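Local atomic coordinates of UPF0678 fatty acid-binding protein-like protein ERS007657_00996 (Mycobacterium tuberculosis, PDB entry 6R3W), a protein that binds heme b in a ten-stranded beta-barrel and probably isomerises peroxynitrite to nitrate, so helping to detoxify reactive nitrogen species. Residues Y27-P32 with R146-P151; F33-E38 with L156-H161; E91-T96 with L108-D113. One frame throughout, in Å; residues are numbered along the deposited sequence. Where two conformers were deposited one is given.

Contact 1: Y27-P32 with R146-P151; sequences YPTIRP and RAVGQP. With HEM (protoporphyrin IX containing Fe), chain B.
T29 OG1 gives a 2.6 Å hydrogen bond to the heme propionate oxygen HEM O2D. V148 CG2 lies against T29 OG1 and against HEM O2D, 3.9 and 3.7 Å away. Two tight turns meet here at the heme-bearing end of the nitrobindin barrel: a type I turn from Y27 to I30 and a type I' turn from A147 to Q150. T29, I30 and V148 all belong to the heme pocket. At T29 a chi1 of 52° sets OG1 between the backbone N and the carbonyl carbon, where it reaches the propionate. T29 CG2 reaches both Q150 NE2, 3.9 Å away, and the propionate. K123 NZ is also hydrogen-bonded to the heme. The Y27 ring lies between the two turns and touches A147, V148 and Q150. A147 O and V148 CG2 meet its edge, and P28 CD sits over one face. The ring is nearly perpendicular to the Q150 amide, 84° between planes, and its CE2 touches Q150 CG at 3.6 Å. Y27 OH is hydrogen-bonded to M145 O, which anchors the ring to strand 138-147. P28 CB rests 3.6 Å from Q150 OE1. The Q150 chain bends at chi2 and folds back over its own turn. There Q150 NE2 donates to V148 O at 3.0 Å, almost straight at 168°, with the oxygen close to the amide plane.

Contact 2: F33-E38 with L156-H161; sequences FEYLEE and LAAVLH. With HEM (protoporphyrin IX containing Fe), chain B.
L156 starts the contact by wedging its forked end between two aromatic side chains and the heme. Its CD2 meets the edge of the F33 ring at F33 CZ, 3.7 Å away, and lies 3.9 Å from Y35 CE2. Both L156 methyls touch the heme at 3.5 Å, CD2 at HEM C3B and CD1 at HEM CHC. F33 lays a ring face against the porphyrin rim, with F33 CZ 3.4 Å from HEM CHB. Y35 turns a face to the vinyl group, and its CE1 is 3.6 Å from HEM CBB. These three side chains are part of the heme pocket, a wide surface cleft of the calycin-type barrel. A157 presents mainly its backbone: its carbonyl O faces Y35 OH. A158 CB fits between two polar ends, 3.6 Å from both Y35 OH and E37 OE1. Both of those oxygens are hydrogen-bonded to Y141 OH, so one tyrosine ties the two buried polar groups together. Farther on, L160 crosses the E37 side chain at about a right angle, and its CD2 rests 3.8 Å from E37 CB. With CG anti to the backbone N (chi1 177°) and the chain extended beyond it, E37 passes L160 and brings its carboxylate to Y141. The axes of the two strand segments approach to 8.2 Å, with N-to-C directions 43° from each other. In the closed sheet strand 17-25 lies between them: it bonds to 33-38 through its backbone, and W19 touches L160. Strand 138-147 flanks 156-161, and strand 48-57 flanks 33-38.

Contact 3: E91-T96 with L108-D113; sequences EIEVGT and LSTRAD
A beta hairpin of the barrel, strands 89-100 and 103-118, brings these segments together where the second strand breaks into a short loop. V94 and S109 form an antiparallel hydrogen-bonded pair. V94 N donates to S109 O at 2.9 Å and 174°, and S109 N returns a bond to V94 O at 3.0 Å. Next along is the non-hydrogen-bonded pair of G95 and L108. Without a side chain on G95, its CA comes within 4.1 Å of L108 CA. Beyond S109 the chain turns away in a type I turn to A112. S109 OG accepts from R111 N at 2.8 Å, an ST turn, and is also bonded to D129. The turn curls over V94, whose CB touches A112 O at 3.2 Å. On the other face T110 CG2 packs beside two acidic side chains, 3.8 Å from E93 CG and 4.0 Å from E91 CG. A chi1 of 62° puts T110 OG1 between the backbone N and the carbonyl carbon, where it is hydrogen-bonded to L128 N, while CG2 faces E93. Both glutamates form salt bridges to R130, and E91 is also hydrogen-bonded to H85. T110 CA makes a CA-H...O contact to I92 O. The backbone pairing resumes when I92 bonds S115. This is a beta hairpin whose second strand is interrupted by a short loop, set in the up-and-down meander of a calycin-type barrel.

In the fold
All three contacts reach one closed antiparallel sheet, contact 1 through the loops at its end. Contacts 1 and 2 both touch the heme, their centres 19 Å apart. Their first segments adjoin: the turn holding the propionate leads, through R31 and P32, into the strand that lines the porphyrin rim. The iron carries a water and a second ligand, consistent with H155. Contact 3 lies within the loops closed by the other two. It touches contact 1, centre 20 Å away, where R146 NH1 packs 3.7 Å from R111 CD. Contacts 2 and 3 lie on opposite sides of the chain's centre, nearest atoms about 9 Å apart. E91 comes within about 5 Å of the heme.

Contact 1: Y27-P32 with R146-P151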
loop_
_atom_site.group_PDB
_atom_site.type_symbol
_atom_site.label_atom_id
_atom_site.label_comp_id
_atom_site.label_asym_id
_atom_site.label_seq_id
_atom_site.Cartn_x
_atom_site.Cartn_y
_atom_site.Cartn_z
ATOM N N TYR A 27 8.052 -4.694 -14.643
ATOM C CA TYR A 27 7.465 -3.646 -15.497
ATOM C C TYR A 27 8.123 -3.751 -16.855
ATOM O O TYR A 27 9.255 -4.214 -16.954
ATOM C CB TYR A 27 7.661 -2.239 -14.915
ATOM C CG TYR A 27 6.499 -1.310 -15.167
ATOM C CD1 TYR A 27 5.219 -1.625 -14.725
ATOM C CD2 TYR A 27 6.661 -0.131 -15.871
ATOM C CE1 TYR A 27 4.133 -0.808 -14.997
ATOM C CE2 TYR A 27 5.579 0.693 -16.165
ATOM C CZ TYR A 27 4.302 0.355 -15.733
ATOM O OH TYR A 27 3.225 1.146 -16.050
ATOM N N PRO A 28 7.483 -3.293 -17.941
ATOM C CA PRO A 28 8.044 -3.573 -19.256
ATOM C C PRO A 28 9.425 -2.940 -19.466
ATOM O O PRO A 28 10.167 -3.375 -20.339
ATOM C CB PRO A 28 7.002 -2.995 -20.198
ATOM C CG PRO A 28 5.721 -3.221 -19.473
ATOM C CD PRO A 28 6.061 -2.935 -18.029
ATOM N N THR A 29 9.713 -1.892 -18.713
ATOM C CA THR A 29 10.912 -1.055 -18.920
ATOM C C THR A 29 12.083 -1.537 -18.055
ATOM O O THR A 29 13.166 -0.931 -18.145
ATOM C CB THR A 29 10.582 0.401 -18.591
ATOM O OG1 THR A 29 9.996 0.386 -17.285
ATOM C CG2 THR A 29 9.648 1.029 -19.593
ATOM N N ILE A 30 11.866 -2.569 -17.235
ATOM C CA ILE A 30 12.863 -3.009 -16.221
ATOM C C ILE A 30 12.979 -4.523 -16.251
ATOM O O ILE A 30 12.145 -5.187 -16.875
ATOM C CB ILE A 30 12.495 -2.520 -14.810
ATOM C CG1 ILE A 30 11.240 -3.235 -14.284
ATOM C CG2 ILE A 30 12.348 -1.001 -14.785
ATOM C CD1 ILE A 30 10.832 -2.863 -12.883
ATOM N N ARG A 31 13.925 -5.050 -15.492
ATOM C CA ARG A 31 14.019 -6.504 -15.283
ATOM C C ARG A 31 13.200 -6.890 -14.060
ATOM O O ARG A 31 13.117 -6.144 -13.078
ATOM C CB ARG A 31 15.468 -6.947 -15.122
ATOM C CG ARG A 31 16.315 -6.664 -16.352
ATOM C CD ARG A 31 15.929 -7.572 -17.509
ATOM N NE ARG A 31 16.227 -8.979 -17.233
ATOM C CZ ARG A 31 17.435 -9.535 -17.316
ATOM N NH1 ARG A 31 18.483 -8.798 -17.649
ATOM N NH2 ARG A 31 17.598 -10.810 -17.009
ATOM N N PRO A 32 12.623 -8.101 -14.048
ATOM C CA PRO A 32 11.878 -8.549 -12.883
ATOM C C PRO A 32 12.750 -8.605 -11.626
ATOM O O PRO A 32 13.976 -8.766 -11.725
ATOM C CB PRO A 32 11.373 -9.940 -13.268
ATOM C CG PRO A 32 11.265 -9.866 -14.782
ATOM C CD PRO A 32 12.404 -8.959 -15.217
ATOM N N ARG A 146 0.508 2.763 -14.011
ATOM C CA ARG A 146 0.579 3.398 -15.340
ATOM C C ARG A 146 1.710 4.416 -15.274
ATOM O O ARG A 146 1.647 5.318 -14.427
ATOM C CB ARG A 146 -0.755 4.071 -15.668
ATOM C CG ARG A 146 -0.865 4.628 -17.079
ATOM C CD ARG A 146 -2.239 5.263 -17.334
ATOM N NE ARG A 146 -2.420 6.500 -16.581
ATOM C CZ ARG A 146 -3.593 6.954 -16.100
ATOM N NH1 ARG A 146 -4.682 6.205 -16.120
ATOM N NH2 ARG A 146 -3.655 8.158 -15.551
ATOM N N ALA A 147 2.756 4.217 -16.050
ATOM C CA ALA A 147 3.985 5.004 -15.903
ATOM C C ALA A 147 4.854 4.836 -17.144
ATOM O O ALA A 147 4.753 3.799 -17.795
ATOM C CB ALA A 147 4.757 4.582 -14.674
ATOM N N VAL A 148 5.699 5.825 -17.391
ATOM C CA VAL A 148 6.840 5.764 -18.345
ATOM C C VAL A 148 6.359 5.104 -19.659
ATOM O O VAL A 148 7.064 4.229 -20.229
ATOM C CB VAL A 148 8.081 5.090 -17.716
ATOM C CG1 VAL A 148 8.648 5.939 -16.583
ATOM C CG2 VAL A 148 7.820 3.665 -17.240
ATOM N N GLY A 149 5.216 5.566 -20.174
ATOM C CA GLY A 149 4.735 5.205 -21.506
ATOM C C GLY A 149 3.976 3.902 -21.547
ATOM O O GLY A 149 3.554 3.510 -22.641
ATOM N N GLN A 150 3.800 3.237 -20.410
ATOM C CA GLN A 150 3.175 1.897 -20.375
ATOM C C GLN A 150 1.760 2.005 -19.828
ATOM O O GLN A 150 1.496 2.792 -18.911
ATOM C CB GLN A 150 3.994 0.932 -19.526
ATOM C CG GLN A 150 5.489 1.004 -19.790
ATOM C CD GLN A 150 5.811 0.757 -21.235
ATOM O OE1 GLN A 150 5.394 -0.245 -21.809
ATOM N NE2 GLN A 150 6.509 1.701 -21.836
ATOM N N PRO A 151 0.832 1.168 -20.317
ATOM C CA PRO A 151 -0.524 1.148 -19.783
ATOM C C PRO A 151 -0.547 0.576 -18.355
ATOM O O PRO A 151 0.345 -0.167 -17.977
ATOM C CB PRO A 151 -1.305 0.281 -20.776
ATOM C CG PRO A 151 -0.236 -0.626 -21.373
ATOM C CD PRO A 151 1.016 0.233 -21.439
HETATM C CHA HEM B . 11.191 0.360 -11.101
HETATM C CHB HEM B . 11.098 -2.085 -6.967
HETATM C CHC HEM B . 7.106 0.339 -5.576
HETATM C CHD HEM B . 7.515 3.130 -9.536
HETATM C C1A HEM B . 11.500 -0.507 -10.084
HETATM C C2A HEM B . 12.666 -1.346 -10.064
HETATM C C3A HEM B . 12.635 -2.022 -8.896
HETATM C C4A HEM B . 11.459 -1.624 -8.206
HETATM C CMA HEM B . 13.669 -2.986 -8.388
HETATM C CAA HEM B . 13.721 -1.435 -11.142
HETATM C CBA HEM B . 15.029 -0.804 -10.678
HETATM C CGA HEM B . 14.834 0.647 -10.399
HETATM O O1A HEM B . 15.087 1.092 -9.259
HETATM O O2A HEM B . 14.467 1.415 -11.311
HETATM C C1B HEM B . 9.959 -1.668 -6.252
HETATM C C2B HEM B . 9.609 -2.170 -4.961
HETATM C C3B HEM B . 8.451 -1.521 -4.571
HETATM C C4B HEM B . 8.152 -0.561 -5.642
HETATM C CMB HEM B . 10.369 -3.215 -4.178
HETATM C CAB HEM B . 7.613 -1.700 -3.364
HETATM C CBB HEM B . 7.506 -2.866 -2.758
HETATM C C1C HEM B . 6.897 1.347 -6.520
HETATM C C2C HEM B . 5.896 2.340 -6.444
HETATM C C3C HEM B . 6.062 3.165 -7.525
HETATM C C4C HEM B . 7.115 2.604 -8.331
HETATM C CMC HEM B . 4.875 2.428 -5.356
HETATM C CAC HEM B . 5.368 4.432 -7.849
HETATM C CBC HEM B . 5.122 5.363 -6.921
HETATM C C1D HEM B . 8.514 2.556 -10.312
HETATM C C2D HEM B . 8.930 3.103 -11.611
HETATM C C3D HEM B . 9.945 2.350 -12.036
HETATM C C4D HEM B . 10.158 1.305 -11.013
HETATM C CMD HEM B . 8.374 4.329 -12.283
HETATM C CAD HEM B . 10.936 2.776 -13.083
HETATM C CBD HEM B . 10.603 2.198 -14.381
HETATM C CGD HEM B . 11.590 2.702 -15.437
HETATM O O1D HEM B . 12.699 3.303 -15.244
HETATM O O2D HEM B . 11.254 2.516 -16.524
HETATM N NA HEM B . 10.790 -0.688 -8.908
HETATM N NB HEM B . 9.074 -0.716 -6.610
HETATM N NC HEM B . 7.603 1.493 -7.685
HETATM N ND HEM B . 9.290 1.474 -9.978
HETATM FE FE HEM B . 9.155 0.357 -8.375
HETATM O O HOH W 1 10.447 1.738 -7.357
#

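Contact 2: F33-E38 with L156-H161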
loop_
_atom_site.group_PDB
_atom_site.type_symbol
_atom_site.label_atom_id
_atom_site.label_comp_id
_atom_site.label_asym_id
_atom_site.label_seq_id
_atom_site.Cartn_x
_atom_site.Cartn_y
_atom_site.Cartn_z
ATOM N N PHE A 33 12.101 -8.609 -10.476
ATOM C CA PHE A 33 12.821 -8.569 -9.191
ATOM C C PHE A 33 11.942 -9.198 -8.110
ATOM O O PHE A 33 10.720 -9.399 -8.309
ATOM C CB PHE A 33 13.207 -7.127 -8.814
ATOM C CG PHE A 33 12.020 -6.195 -8.700
ATOM C CD1 PHE A 33 11.274 -6.118 -7.525
ATOM C CD2 PHE A 33 11.531 -5.531 -9.825
ATOM C CE1 PHE A 33 10.115 -5.346 -7.461
ATOM C CE2 PHE A 33 10.362 -4.775 -9.753
ATOM C CZ PHE A 33 9.657 -4.690 -8.576
ATOM N N GLU A 34 12.555 -9.480 -6.971
ATOM C CA GLU A 34 11.796 -9.855 -5.762
ATOM C C GLU A 34 12.316 -9.075 -4.557
ATOM O O GLU A 34 13.404 -8.491 -4.637
ATOM C CB GLU A 34 11.816 -11.376 -5.568
ATOM C CG GLU A 34 13.201 -11.999 -5.533
ATOM C CD GLU A 34 13.160 -13.512 -5.462
ATOM O OE1 GLU A 34 12.049 -14.064 -5.239
ATOM O OE2 GLU A 34 14.229 -14.122 -5.491
ATOM N N TYR A 35 11.569 -9.121 -3.472
ATOM C CA TYR A 35 11.852 -8.269 -2.305
ATOM C C TYR A 35 11.276 -8.900 -1.048
ATOM O O TYR A 35 10.262 -9.627 -1.117
ATOM C CB TYR A 35 11.308 -6.848 -2.523
ATOM C CG TYR A 35 9.826 -6.758 -2.775
ATOM C CD1 TYR A 35 8.938 -6.516 -1.746
ATOM C CD2 TYR A 35 9.322 -6.791 -4.066
ATOM C CE1 TYR A 35 7.580 -6.356 -1.988
ATOM C CE2 TYR A 35 7.963 -6.660 -4.324
ATOM C CZ TYR A 35 7.089 -6.418 -3.283
ATOM O OH TYR A 35 5.750 -6.232 -3.549
ATOM N N LEU A 36 11.875 -8.522 0.084
ATOM C CA LEU A 36 11.318 -8.716 1.431
ATOM C C LEU A 36 10.664 -7.412 1.869
ATOM O O LEU A 36 11.133 -6.339 1.445
ATOM C CB LEU A 36 12.431 -9.125 2.397
ATOM C CG LEU A 36 13.198 -10.377 2.008
ATOM C CD1 LEU A 36 14.269 -10.693 3.044
ATOM C CD2 LEU A 36 12.263 -11.551 1.827
ATOM N N GLU A 37 9.610 -7.507 2.664
ATOM C CA GLU A 37 8.790 -6.345 3.030
ATOM C C GLU A 37 8.446 -6.418 4.505
ATOM O O GLU A 37 8.011 -7.489 4.964
ATOM C CB GLU A 37 7.538 -6.299 2.173
ATOM C CG GLU A 37 6.588 -5.175 2.528
ATOM C CD GLU A 37 5.512 -4.933 1.496
ATOM O OE1 GLU A 37 5.464 -5.684 0.502
ATOM O OE2 GLU A 37 4.705 -4.003 1.702
ATOM N N GLU A 38 8.540 -5.271 5.180
ATOM C CA GLU A 38 8.073 -5.064 6.557
ATOM C C GLU A 38 7.113 -3.877 6.547
ATOM O O GLU A 38 7.494 -2.802 6.034
ATOM C CB GLU A 38 9.249 -4.788 7.497
ATOM C CG GLU A 38 10.276 -5.897 7.552
ATOM C CD GLU A 38 10.141 -6.803 8.762
ATOM O OE1 GLU A 38 9.311 -6.489 9.643
ATOM O OE2 GLU A 38 10.827 -7.850 8.796
ATOM N N LEU A 156 3.733 -4.823 -8.770
ATOM C CA LEU A 156 4.093 -5.526 -7.516
ATOM C C LEU A 156 2.994 -6.509 -7.144
ATOM O O LEU A 156 1.808 -6.169 -7.299
ATOM C CB LEU A 156 4.257 -4.543 -6.356
ATOM C CG LEU A 156 5.166 -3.344 -6.577
ATOM C CD1 LEU A 156 4.915 -2.327 -5.470
ATOM C CD2 LEU A 156 6.638 -3.746 -6.620
ATOM N N ALA A 157 3.375 -7.499 -6.357
ATOM C CA ALA A 157 2.419 -8.190 -5.464
ATOM C C ALA A 157 3.202 -8.882 -4.357
ATOM O O ALA A 157 4.332 -9.323 -4.602
ATOM C CB ALA A 157 1.574 -9.156 -6.244
ATOM N N ALA A 158 2.612 -8.983 -3.176
ATOM C CA ALA A 158 3.327 -9.593 -2.028
ATOM C C ALA A 158 2.352 -10.261 -1.088
ATOM O O ALA A 158 1.141 -9.974 -1.135
ATOM C CB ALA A 158 4.132 -8.552 -1.290
ATOM N N VAL A 159 2.895 -11.116 -0.250
ATOM C CA VAL A 159 2.163 -11.760 0.852
ATOM C C VAL A 159 2.948 -11.545 2.135
ATOM O O VAL A 159 4.136 -11.919 2.197
ATOM C CB VAL A 159 1.925 -13.257 0.587
ATOM C CG1 VAL A 159 1.070 -13.874 1.700
ATOM C CG2 VAL A 159 1.306 -13.500 -0.773
ATOM N N LEU A 160 2.296 -10.964 3.124
ATOM C CA LEU A 160 2.892 -10.673 4.447
ATOM C C LEU A 160 2.121 -11.453 5.506
ATOM O O LEU A 160 0.926 -11.747 5.306
ATOM C CB LEU A 160 2.831 -9.172 4.758
ATOM C CG LEU A 160 3.188 -8.195 3.623
ATOM C CD1 LEU A 160 3.124 -6.769 4.127
ATOM C CD2 LEU A 160 4.568 -8.483 3.050
ATOM N N HIS A 161 2.754 -11.657 6.647
ATOM C CA HIS A 161 2.122 -12.371 7.766
ATOM C C HIS A 161 2.266 -11.551 9.035
ATOM O O HIS A 161 3.308 -10.907 9.246
ATOM C CB HIS A 161 2.699 -13.782 7.913
ATOM C CG HIS A 161 2.410 -14.671 6.734
ATOM N ND1 HIS A 161 3.230 -14.691 5.624
ATOM C CD2 HIS A 161 1.276 -15.302 6.360
ATOM C CE1 HIS A 161 2.686 -15.443 4.692
ATOM N NE2 HIS A 161 1.484 -15.833 5.122
HETATM C CHA HEM B . 11.191 0.360 -11.101
HETATM C CHB HEM B . 11.098 -2.085 -6.967
HETATM C CHC HEM B . 7.106 0.339 -5.576
HETATM C CHD HEM B . 7.515 3.130 -9.536
HETATM C C1A HEM B . 11.500 -0.507 -10.084
HETATM C C2A HEM B . 12.666 -1.346 -10.064
HETATM C C3A HEM B . 12.635 -2.022 -8.896
HETATM C C4A HEM B . 11.459 -1.624 -8.206
HETATM C CMA HEM B . 13.669 -2.986 -8.388
HETATM C CAA HEM B . 13.721 -1.435 -11.142
HETATM C CBA HEM B . 15.029 -0.804 -10.678
HETATM C CGA HEM B . 14.834 0.647 -10.399
HETATM O O1A HEM B . 15.087 1.092 -9.259
HETATM O O2A HEM B . 14.467 1.415 -11.311
HETATM C C1B HEM B . 9.959 -1.668 -6.252
HETATM C C2B HEM B . 9.609 -2.170 -4.961
HETATM C C3B HEM B . 8.451 -1.521 -4.571
HETATM C C4B HEM B . 8.152 -0.561 -5.642
HETATM C CMB HEM B . 10.369 -3.215 -4.178
HETATM C CAB HEM B . 7.613 -1.700 -3.364
HETATM C CBB HEM B . 7.506 -2.866 -2.758
HETATM C C1C HEM B . 6.897 1.347 -6.520
HETATM C C2C HEM B . 5.896 2.340 -6.444
HETATM C C3C HEM B . 6.062 3.165 -7.525
HETATM C C4C HEM B . 7.115 2.604 -8.331
HETATM C CMC HEM B . 4.875 2.428 -5.356
HETATM C CAC HEM B . 5.368 4.432 -7.849
HETATM C CBC HEM B . 5.122 5.363 -6.921
HETATM C C1D HEM B . 8.514 2.556 -10.312
HETATM C C2D HEM B . 8.930 3.103 -11.611
HETATM C C3D HEM B . 9.945 2.350 -12.036
HETATM C C4D HEM B . 10.158 1.305 -11.013
HETATM C CMD HEM B . 8.374 4.329 -12.283
HETATM C CAD HEM B . 10.936 2.776 -13.083
HETATM C CBD HEM B . 10.603 2.198 -14.381
HETATM C CGD HEM B . 11.590 2.702 -15.437
HETATM O O1D HEM B . 12.699 3.303 -15.244
HETATM O O2D HEM B . 11.254 2.516 -16.524
HETATM N NA HEM B . 10.790 -0.688 -8.908
HETATM N NB HEM B . 9.074 -0.716 -6.610
HETATM N NC HEM B . 7.603 1.493 -7.685
HETATM N ND HEM B . 9.290 1.474 -9.978
HETATM FE FE HEM B . 9.155 0.357 -8.375
HETATM O O HOH W 1 10.447 1.738 -7.357
#

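Contact 3: E91-T96 with L108-D113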
loop_
_atom_site.group_PDB
_atom_site.type_symbol
_atom_site.label_atom_id
_atom_site.label_comp_id
_atom_site.label_asym_id
_atom_site.label_seq_id
_atom_site.Cartn_x
_atom_site.Cartn_y
_atom_site.Cartn_z
ATOM N N GLU A 91 1.373 10.285 -3.513
ATOM C CA GLU A 91 0.263 9.415 -3.982
ATOM C C GLU A 91 -0.924 9.655 -3.039
ATOM O O GLU A 91 -0.753 9.534 -1.816
ATOM C CB GLU A 91 0.773 7.933 -4.005
ATOM C CG GLU A 91 -0.271 6.860 -4.224
ATOM C CD GLU A 91 0.274 5.458 -4.129
ATOM O OE1 GLU A 91 1.454 5.277 -3.707
ATOM O OE2 GLU A 91 -0.521 4.495 -4.364
ATOM N N ILE A 92 -2.116 9.880 -3.589
ATOM C CA ILE A 92 -3.384 9.725 -2.855
ATOM C C ILE A 92 -4.235 8.728 -3.606
ATOM O O ILE A 92 -4.574 8.980 -4.784
ATOM C CB ILE A 92 -4.114 11.045 -2.649
ATOM C CG1 ILE A 92 -3.228 12.069 -1.945
ATOM C CG2 ILE A 92 -5.403 10.777 -1.886
ATOM C CD1 ILE A 92 -3.893 13.427 -1.733
ATOM N N GLU A 93 -4.515 7.588 -2.981
ATOM C CA GLU A 93 -5.441 6.620 -3.574
ATOM C C GLU A 93 -6.739 6.667 -2.802
ATOM O O GLU A 93 -6.717 6.819 -1.563
ATOM C CB GLU A 93 -4.884 5.212 -3.504
ATOM C CG GLU A 93 -3.606 5.020 -4.273
ATOM C CD GLU A 93 -3.379 3.607 -4.763
ATOM O OE1 GLU A 93 -4.390 2.844 -4.882
ATOM O OE2 GLU A 93 -2.228 3.342 -5.199
ATOM N N VAL A 94 -7.850 6.599 -3.500
ATOM C CA VAL A 94 -9.185 6.667 -2.885
ATOM C C VAL A 94 -9.900 5.364 -3.196
ATOM O O VAL A 94 -9.746 4.834 -4.299
ATOM C CB VAL A 94 -9.938 7.902 -3.383
ATOM C CG1 VAL A 94 -11.297 8.023 -2.728
ATOM C CG2 VAL A 94 -9.129 9.169 -3.171
ATOM N N GLY A 95 -10.716 4.889 -2.274
ATOM C CA GLY A 95 -11.531 3.710 -2.579
ATOM C C GLY A 95 -12.382 3.277 -1.430
ATOM O O GLY A 95 -12.859 4.128 -0.643
ATOM N N THR A 96 -12.622 1.979 -1.365
ATOM C CA THR A 96 -13.637 1.385 -0.492
ATOM C C THR A 96 -13.095 0.109 0.131
ATOM O O THR A 96 -12.100 -0.444 -0.340
ATOM C CB THR A 96 -14.933 1.132 -1.261
ATOM O OG1 THR A 96 -14.672 0.193 -2.303
ATOM C CG2 THR A 96 -15.517 2.400 -1.830
ATOM N N LEU A 108 -8.391 0.472 -3.895
ATOM C CA LEU A 108 -8.056 1.910 -3.955
ATOM C C LEU A 108 -7.427 2.235 -5.299
ATOM O O LEU A 108 -6.835 1.349 -5.919
ATOM C CB LEU A 108 -7.079 2.288 -2.849
ATOM C CG LEU A 108 -7.477 1.935 -1.431
ATOM C CD1 LEU A 108 -6.852 0.631 -1.025
ATOM C CD2 LEU A 108 -7.088 3.066 -0.499
ATOM N N SER A 109 -7.484 3.493 -5.679
ATOM C CA SER A 109 -6.825 3.946 -6.908
ATOM C C SER A 109 -6.600 5.455 -6.864
ATOM O O SER A 109 -7.494 6.190 -6.393
ATOM C CB SER A 109 -7.661 3.583 -8.120
ATOM O OG SER A 109 -7.077 4.057 -9.322
ATOM N N THR A 110 -5.500 5.911 -7.449
ATOM C CA THR A 110 -5.333 7.354 -7.739
ATOM C C THR A 110 -6.403 7.813 -8.728
ATOM O O THR A 110 -6.614 9.020 -8.826
ATOM C CB THR A 110 -3.929 7.659 -8.279
ATOM O OG1 THR A 110 -3.723 6.960 -9.510
ATOM C CG2 THR A 110 -2.846 7.273 -7.288
ATOM N N ARG A 111 -6.949 6.895 -9.514
ATOM C CA ARG A 111 -7.874 7.202 -10.629
ATOM C C ARG A 111 -9.284 7.508 -10.103
ATOM O O ARG A 111 -10.121 7.942 -10.902
ATOM C CB ARG A 111 -7.887 6.049 -11.634
ATOM C CG ARG A 111 -6.495 5.719 -12.176
ATOM C CD ARG A 111 -6.487 4.641 -13.240
ATOM N NE ARG A 111 -6.994 3.373 -12.747
ATOM C CZ ARG A 111 -8.094 2.788 -13.155
ATOM N NH1 ARG A 111 -8.874 3.357 -14.052
ATOM N NH2 ARG A 111 -8.420 1.605 -12.672
ATOM N N ALA A 112 -9.553 7.245 -8.824
ATOM C CA ALA A 112 -10.879 7.477 -8.203
ATOM C C ALA A 112 -10.861 8.791 -7.412
ATOM O O ALA A 112 -11.140 8.781 -6.204
ATOM C CB ALA A 112 -11.267 6.295 -7.340
ATOM N N ASP A 113 -10.486 9.889 -8.077
ATOM C CA ASP A 113 -10.385 11.238 -7.465
ATOM C C ASP A 113 -9.214 11.285 -6.486
ATOM O O ASP A 113 -9.246 12.110 -5.561
ATOM C CB ASP A 113 -11.696 11.643 -6.802
ATOM C CG ASP A 113 -11.925 13.150 -6.739
ATOM O OD1 ASP A 113 -11.226 13.907 -7.464
ATOM O OD2 ASP A 113 -12.839 13.539 -6.017
#